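Local coordinates for alpha-catenin-like protein hmp-1 (Caenorhabditis elegans, PDB 5XA5) that links cadherin and beta-catenin at cell junctions to actin filaments, supporting the cell migration and shape changes of embryonic body enclosure and elongation, at residues Ile17-Ile29 with Arg192-Asp204. Numbering follows the deposited sequence.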
loop_
_atom_site.group_PDB
_atom_site.type_symbol
_atom_site.label_atom_id
_atom_site.label_comp_id
_atom_site.label_asym_id
_atom_site.label_seq_id
_atom_site.Cartn_x
_atom_site.Cartn_y
_atom_site.Cartn_z
ATOM N N ILE A 17 -5.204 -1.518 -14.416
ATOM C CA ILE A 17 -4.219 -2.477 -13.922
ATOM C C ILE A 17 -2.805 -1.900 -14.033
ATOM O O ILE A 17 -1.926 -2.236 -13.249
ATOM C CB ILE A 17 -4.326 -3.817 -14.706
ATOM C CG1 ILE A 17 -5.180 -4.833 -13.931
ATOM C CG2 ILE A 17 -2.955 -4.403 -15.037
ATOM C CD1 ILE A 17 -5.789 -5.977 -14.733
ATOM N N ASP A 18 -2.601 -1.026 -15.018
ATOM C CA ASP A 18 -1.294 -0.417 -15.292
ATOM C C ASP A 18 -0.881 0.616 -14.242
ATOM O O ASP A 18 0.238 1.117 -14.265
ATOM C CB ASP A 18 -1.313 0.225 -16.672
ATOM C CG ASP A 18 -2.162 -0.564 -17.654
ATOM O OD1 ASP A 18 -2.101 -1.813 -17.624
ATOM O OD2 ASP A 18 -2.882 0.060 -18.462
ATOM N N GLU A 19 -1.795 0.938 -13.333
ATOM C CA GLU A 19 -1.519 1.876 -12.246
ATOM C C GLU A 19 -1.052 1.128 -11.006
ATOM O O GLU A 19 -0.635 1.726 -10.018
ATOM C CB GLU A 19 -2.763 2.705 -11.926
ATOM C CG GLU A 19 -3.171 3.631 -13.053
ATOM C CD GLU A 19 -4.424 4.424 -12.740
ATOM O OE1 GLU A 19 -4.425 5.180 -11.745
ATOM O OE2 GLU A 19 -5.414 4.287 -13.491
ATOM N N VAL A 20 -1.130 -0.194 -11.071
ATOM C CA VAL A 20 -0.725 -1.029 -9.955
ATOM C C VAL A 20 0.791 -1.110 -9.914
ATOM O O VAL A 20 1.435 -1.532 -10.883
ATOM C CB VAL A 20 -1.358 -2.412 -10.068
ATOM C CG1 VAL A 20 -1.000 -3.279 -8.877
ATOM C CG2 VAL A 20 -2.871 -2.242 -10.149
ATOM N N ARG A 21 1.365 -0.675 -8.797
ATOM C CA ARG A 21 2.812 -0.546 -8.682
ATOM C C ARG A 21 3.413 -1.562 -7.716
ATOM O O ARG A 21 4.625 -1.698 -7.630
ATOM C CB ARG A 21 3.180 0.877 -8.250
ATOM C CG ARG A 21 2.687 1.911 -9.247
ATOM C CD ARG A 21 3.085 3.316 -8.876
ATOM N NE ARG A 21 2.787 4.239 -9.965
ATOM C CZ ARG A 21 1.926 5.244 -9.878
ATOM N NH1 ARG A 21 1.278 5.470 -8.743
ATOM N NH2 ARG A 21 1.724 6.033 -10.923
ATOM N N SER A 22 2.554 -2.281 -6.999
ATOM C CA SER A 22 2.992 -3.280 -6.023
ATOM C C SER A 22 2.784 -4.683 -6.572
ATOM O O SER A 22 1.683 -5.007 -6.973
ATOM C CB SER A 22 2.210 -3.134 -4.709
ATOM O OG SER A 22 2.286 -4.304 -3.902
ATOM N N LYS A 23 3.832 -5.502 -6.579
ATOM C CA LYS A 23 3.689 -6.902 -7.018
ATOM C C LYS A 23 2.811 -7.731 -6.084
ATOM O O LYS A 23 2.150 -8.685 -6.522
ATOM C CB LYS A 23 5.053 -7.571 -7.120
ATOM C CG LYS A 23 5.925 -7.082 -8.233
ATOM C CD LYS A 23 7.268 -7.848 -8.119
ATOM C CE LYS A 23 8.254 -7.450 -9.150
ATOM N NZ LYS A 23 9.469 -8.287 -9.038
ATOM N N ASN A 24 2.843 -7.412 -4.796
ATOM C CA ASN A 24 1.975 -8.077 -3.832
ATOM C C ASN A 24 0.520 -7.827 -4.208
ATOM O O ASN A 24 -0.278 -8.756 -4.282
ATOM C CB ASN A 24 2.281 -7.576 -2.418
ATOM C CG ASN A 24 1.583 -8.374 -1.340
ATOM O OD1 ASN A 24 1.016 -9.428 -1.595
ATOM N ND2 ASN A 24 1.628 -7.863 -0.113
ATOM N N VAL A 25 0.181 -6.569 -4.478
ATOM C CA VAL A 25 -1.182 -6.234 -4.904
ATOM C C VAL A 25 -1.494 -6.841 -6.267
ATOM O O VAL A 25 -2.575 -7.387 -6.485
ATOM C CB VAL A 25 -1.381 -4.710 -4.974
ATOM C CG1 VAL A 25 -2.742 -4.367 -5.564
ATOM C CG2 VAL A 25 -1.240 -4.108 -3.597
ATOM N N LEU A 26 -0.538 -6.757 -7.186
ATOM C CA LEU A 26 -0.767 -7.223 -8.549
ATOM C C LEU A 26 -1.135 -8.704 -8.546
ATOM O O LEU A 26 -2.096 -9.106 -9.201
ATOM C CB LEU A 26 0.474 -6.987 -9.432
ATOM C CG LEU A 26 0.310 -7.391 -10.907
ATOM C CD1 LEU A 26 -0.915 -6.703 -11.520
ATOM C CD2 LEU A 26 1.556 -7.075 -11.714
ATOM N N LYS A 27 -0.396 -9.511 -7.789
ATOM C CA LYS A 27 -0.671 -10.957 -7.785
ATOM C C LYS A 27 -2.021 -11.245 -7.160
ATOM O O LYS A 27 -2.777 -12.078 -7.668
ATOM C CB LYS A 27 0.417 -11.721 -7.034
ATOM C CG LYS A 27 1.740 -11.729 -7.804
ATOM C CD LYS A 27 2.690 -12.802 -7.314
ATOM C CE LYS A 27 2.991 -12.648 -5.844
ATOM N NZ LYS A 27 3.593 -11.313 -5.558
ATOM N N GLN A 28 -2.332 -10.538 -6.075
ATOM C CA GLN A 28 -3.622 -10.744 -5.412
ATOM C C GLN A 28 -4.783 -10.390 -6.329
ATOM O O GLN A 28 -5.752 -11.138 -6.422
ATOM C CB GLN A 28 -3.710 -9.905 -4.131
ATOM C CG GLN A 28 -2.884 -10.440 -2.978
ATOM C CD GLN A 28 -3.032 -9.593 -1.727
ATOM O OE1 GLN A 28 -3.982 -9.753 -0.959
ATOM N NE2 GLN A 28 -2.088 -8.677 -1.516
ATOM N N ILE A 29 -4.715 -9.240 -6.989
ATOM C CA ILE A 29 -5.829 -8.830 -7.837
ATOM C C ILE A 29 -5.894 -9.710 -9.086
ATOM O O ILE A 29 -6.974 -9.966 -9.596
ATOM C CB ILE A 29 -5.770 -7.318 -8.234
ATOM C CG1 ILE A 29 -4.582 -6.999 -9.142
ATOM C CG2 ILE A 29 -5.755 -6.422 -6.992
ATOM C CD1 ILE A 29 -4.523 -5.541 -9.560
ATOM N N ARG A 192 12.375 -2.186 0.938
ATOM C CA ARG A 192 11.276 -3.153 0.832
ATOM C C ARG A 192 10.324 -2.755 -0.284
ATOM O O ARG A 192 9.850 -3.616 -1.031
ATOM C CB ARG A 192 10.524 -3.287 2.156
ATOM C CG ARG A 192 11.388 -3.843 3.282
ATOM C CD ARG A 192 10.627 -3.944 4.597
ATOM N NE ARG A 192 9.739 -5.102 4.633
ATOM C CZ ARG A 192 8.426 -5.039 4.830
ATOM N NH1 ARG A 192 7.835 -3.866 5.010
ATOM N NH2 ARG A 192 7.706 -6.152 4.848
ATOM N N ARG A 193 10.065 -1.454 -0.412
ATOM C CA ARG A 193 9.227 -0.970 -1.502
ATOM C C ARG A 193 9.856 -1.307 -2.850
ATOM O O ARG A 193 9.165 -1.714 -3.792
ATOM C CB ARG A 193 8.997 0.547 -1.376
ATOM C CG ARG A 193 8.113 1.120 -2.464
ATOM C CD ARG A 193 6.758 0.475 -2.383
ATOM N NE ARG A 193 5.850 1.018 -3.384
ATOM C CZ ARG A 193 4.577 0.639 -3.487
ATOM N NH1 ARG A 193 4.088 -0.266 -2.647
ATOM N NH2 ARG A 193 3.812 1.146 -4.439
ATOM N N ALA A 194 11.172 -1.129 -2.950
ATOM C CA ALA A 194 11.862 -1.414 -4.193
ATOM C C ALA A 194 11.677 -2.868 -4.623
ATOM O O ALA A 194 11.459 -3.142 -5.796
ATOM C CB ALA A 194 13.336 -1.089 -4.053
ATOM N N ILE A 195 11.766 -3.791 -3.671
ATOM C CA ILE A 195 11.569 -5.222 -3.945
ATOM C C ILE A 195 10.138 -5.525 -4.437
ATOM O O ILE A 195 9.914 -6.439 -5.239
ATOM C CB ILE A 195 11.884 -6.052 -2.666
ATOM C CG1 ILE A 195 13.387 -6.031 -2.387
ATOM C CG2 ILE A 195 11.381 -7.490 -2.782
ATOM C CD1 ILE A 195 13.766 -6.694 -1.086
ATOM N N ASP A 196 9.178 -4.731 -3.974
ATOM C CA ASP A 196 7.772 -4.950 -4.297
ATOM C C ASP A 196 7.339 -4.198 -5.564
ATOM O O ASP A 196 6.214 -4.370 -6.024
ATOM C CB ASP A 196 6.910 -4.523 -3.098
ATOM C CG ASP A 196 5.466 -5.005 -3.184
ATOM O OD1 ASP A 196 5.207 -6.111 -3.709
ATOM O OD2 ASP A 196 4.582 -4.271 -2.692
ATOM N N LEU A 197 8.199 -3.338 -6.118
ATOM C CA LEU A 197 7.778 -2.557 -7.287
ATOM C C LEU A 197 7.648 -3.397 -8.559
ATOM O O LEU A 197 8.521 -4.209 -8.890
ATOM C CB LEU A 197 8.748 -1.398 -7.543
ATOM C CG LEU A 197 8.538 -0.215 -6.611
ATOM C CD1 LEU A 197 9.601 0.875 -6.876
ATOM C CD2 LEU A 197 7.140 0.369 -6.765
ATOM N N VAL A 198 6.559 -3.163 -9.281
ATOM C CA VAL A 198 6.266 -3.864 -10.521
ATOM C C VAL A 198 7.252 -3.499 -11.625
ATOM O O VAL A 198 7.823 -4.378 -12.261
ATOM C CB VAL A 198 4.806 -3.570 -10.985
ATOM C CG1 VAL A 198 4.577 -4.050 -12.413
ATOM C CG2 VAL A 198 3.802 -4.175 -9.997
ATOM N N LYS A 199 7.459 -2.204 -11.848
ATOM C CA LYS A 199 8.330 -1.757 -12.939
ATOM C C LYS A 199 9.793 -1.640 -12.505
ATOM O O LYS A 199 10.108 -0.878 -11.596
ATOM C CB LYS A 199 7.835 -0.420 -13.484
ATOM C CG LYS A 199 6.358 -0.412 -13.837
ATOM C CD LYS A 199 6.055 0.592 -14.926
ATOM C CE LYS A 199 4.827 0.177 -15.711
ATOM N NZ LYS A 199 4.692 0.939 -16.981
ATOM N N PRO A 200 10.691 -2.387 -13.165
ATOM C CA PRO A 200 12.113 -2.445 -12.806
ATOM C C PRO A 200 12.785 -1.086 -12.914
ATOM O O PRO A 200 13.764 -0.826 -12.219
ATOM C CB PRO A 200 12.706 -3.423 -13.833
ATOM C CG PRO A 200 11.544 -4.178 -14.369
ATOM C CD PRO A 200 10.388 -3.233 -14.335
ATOM N N ASN A 201 12.266 -0.229 -13.781
ATOM C CA ASN A 201 12.879 1.085 -13.906
ATOM C C ASN A 201 12.558 1.939 -12.679
ATOM O O ASN A 201 13.404 2.715 -12.237
ATOM C CB ASN A 201 12.449 1.775 -15.205
ATOM C CG ASN A 201 10.974 2.094 -15.245
ATOM O OD1 ASN A 201 10.143 1.216 -15.496
ATOM N ND2 ASN A 201 10.637 3.361 -15.026
ATOM N N GLN A 202 11.363 1.770 -12.106
ATOM C CA GLN A 202 11.000 2.467 -10.874
ATOM C C GLN A 202 11.814 1.884 -9.736
ATOM O O GLN A 202 12.309 2.606 -8.866
ATOM C CB GLN A 202 9.502 2.338 -10.599
ATOM C CG GLN A 202 8.652 3.201 -11.520
ATOM C CD GLN A 202 7.166 3.026 -11.316
ATOM O OE1 GLN A 202 6.721 2.503 -10.296
ATOM N NE2 GLN A 202 6.384 3.471 -12.294
ATOM N N ARG A 203 11.944 0.561 -9.746
ATOM C CA ARG A 203 12.798 -0.128 -8.792
ATOM C C ARG A 203 14.211 0.456 -8.811
ATOM O O ARG A 203 14.726 0.880 -7.772
ATOM C CB ARG A 203 12.843 -1.628 -9.106
ATOM C CG ARG A 203 13.760 -2.427 -8.205
ATOM C CD ARG A 203 14.006 -3.807 -8.817
ATOM N NE ARG A 203 14.816 -3.657 -10.022
ATOM C CZ ARG A 203 14.856 -4.522 -11.029
ATOM N NH1 ARG A 203 14.129 -5.631 -10.995
ATOM N NH2 ARG A 203 15.633 -4.276 -12.077
ATOM N N ASP A 204 14.815 0.503 -9.995
ATOM C CA ASP A 204 16.201 0.972 -10.111
ATOM C C ASP A 204 16.313 2.446 -9.736
ATOM O O ASP A 204 17.268 2.837 -9.072
ATOM C CB ASP A 204 16.749 0.758 -11.519
ATOM C CG ASP A 204 16.867 -0.710 -11.881
ATOM O OD1 ASP A 204 16.878 -1.552 -10.956
ATOM O OD2 ASP A 204 16.991 -1.009 -13.087
HETATM O O HOH W 1 5.802 -0.168 -10.480
HETATM O O HOH W 2 10.925 -8.336 -6.709
HETATM O O HOH W 3 3.410 -5.542 -0.098
#
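Arg193 opens the contact: its chain, bent at chi2 (61°), brings the guanidinium obliquely against Ser22 and Arg21, with Arg193 NH1 4.0 Å from Ser22 CB, while NH1 also forms a salt bridge to Asp142 of helix 117-165. Two residues on, the carbonyl of Ile195 is tied through a water to NZ of Lys23, whose extended chain runs alongside the backbone of residues 195-197.

Asp196 engages three consecutive residues. Its backbone O receives Lys23 N at 2.7 Å, a nearly straight bond. With CG anti to the backbone N (chi1 -166°), the carboxylate faces the start of helix 23-36: Asp196 OD1 takes Asn24 N at 2.9 Å through its syn lone pair. Asp196 OD2 accepts from Ser22 OG at 2.6 Å, from 31° outside the carboxylate plane. Ser22 is the N-cap residue of helix 23-36, its OG accepting from Val25 N at 3.1 Å, so Asp196 probably helps to orient the capping hydroxyl, and it also binds a first-turn N-H. Without the carboxylate, as with an alanine at this position, Asn24 N would probably lose its acceptor and the Ser22 hydroxyl would be freer to turn from the cap.

Leu197 pairs with Ser22 in a single isolated beta bridge, and Leu197 CA lies 3.3 Å from Arg21 O in a CA-H...O contact. Val198 N donates to Arg21 O at 2.9 Å, and Val198 CG2 packs across Leu26 CD2 at 4.1 Å. Farther on, a water joins Lys199 N to Gln202 OE1 and reaches across with a weak bond to Arg21 O.

The contact thus fastens the N-terminal end of helix 23-36 to the turn between helices 169-196 and 200-229 in this N-terminal vinculin-family helical region. Helix 117-165 lies against both segments, Val20 meeting its Ile139 and Arg193 its Val146, while Leu206 of helix 200-229 touches Leu197.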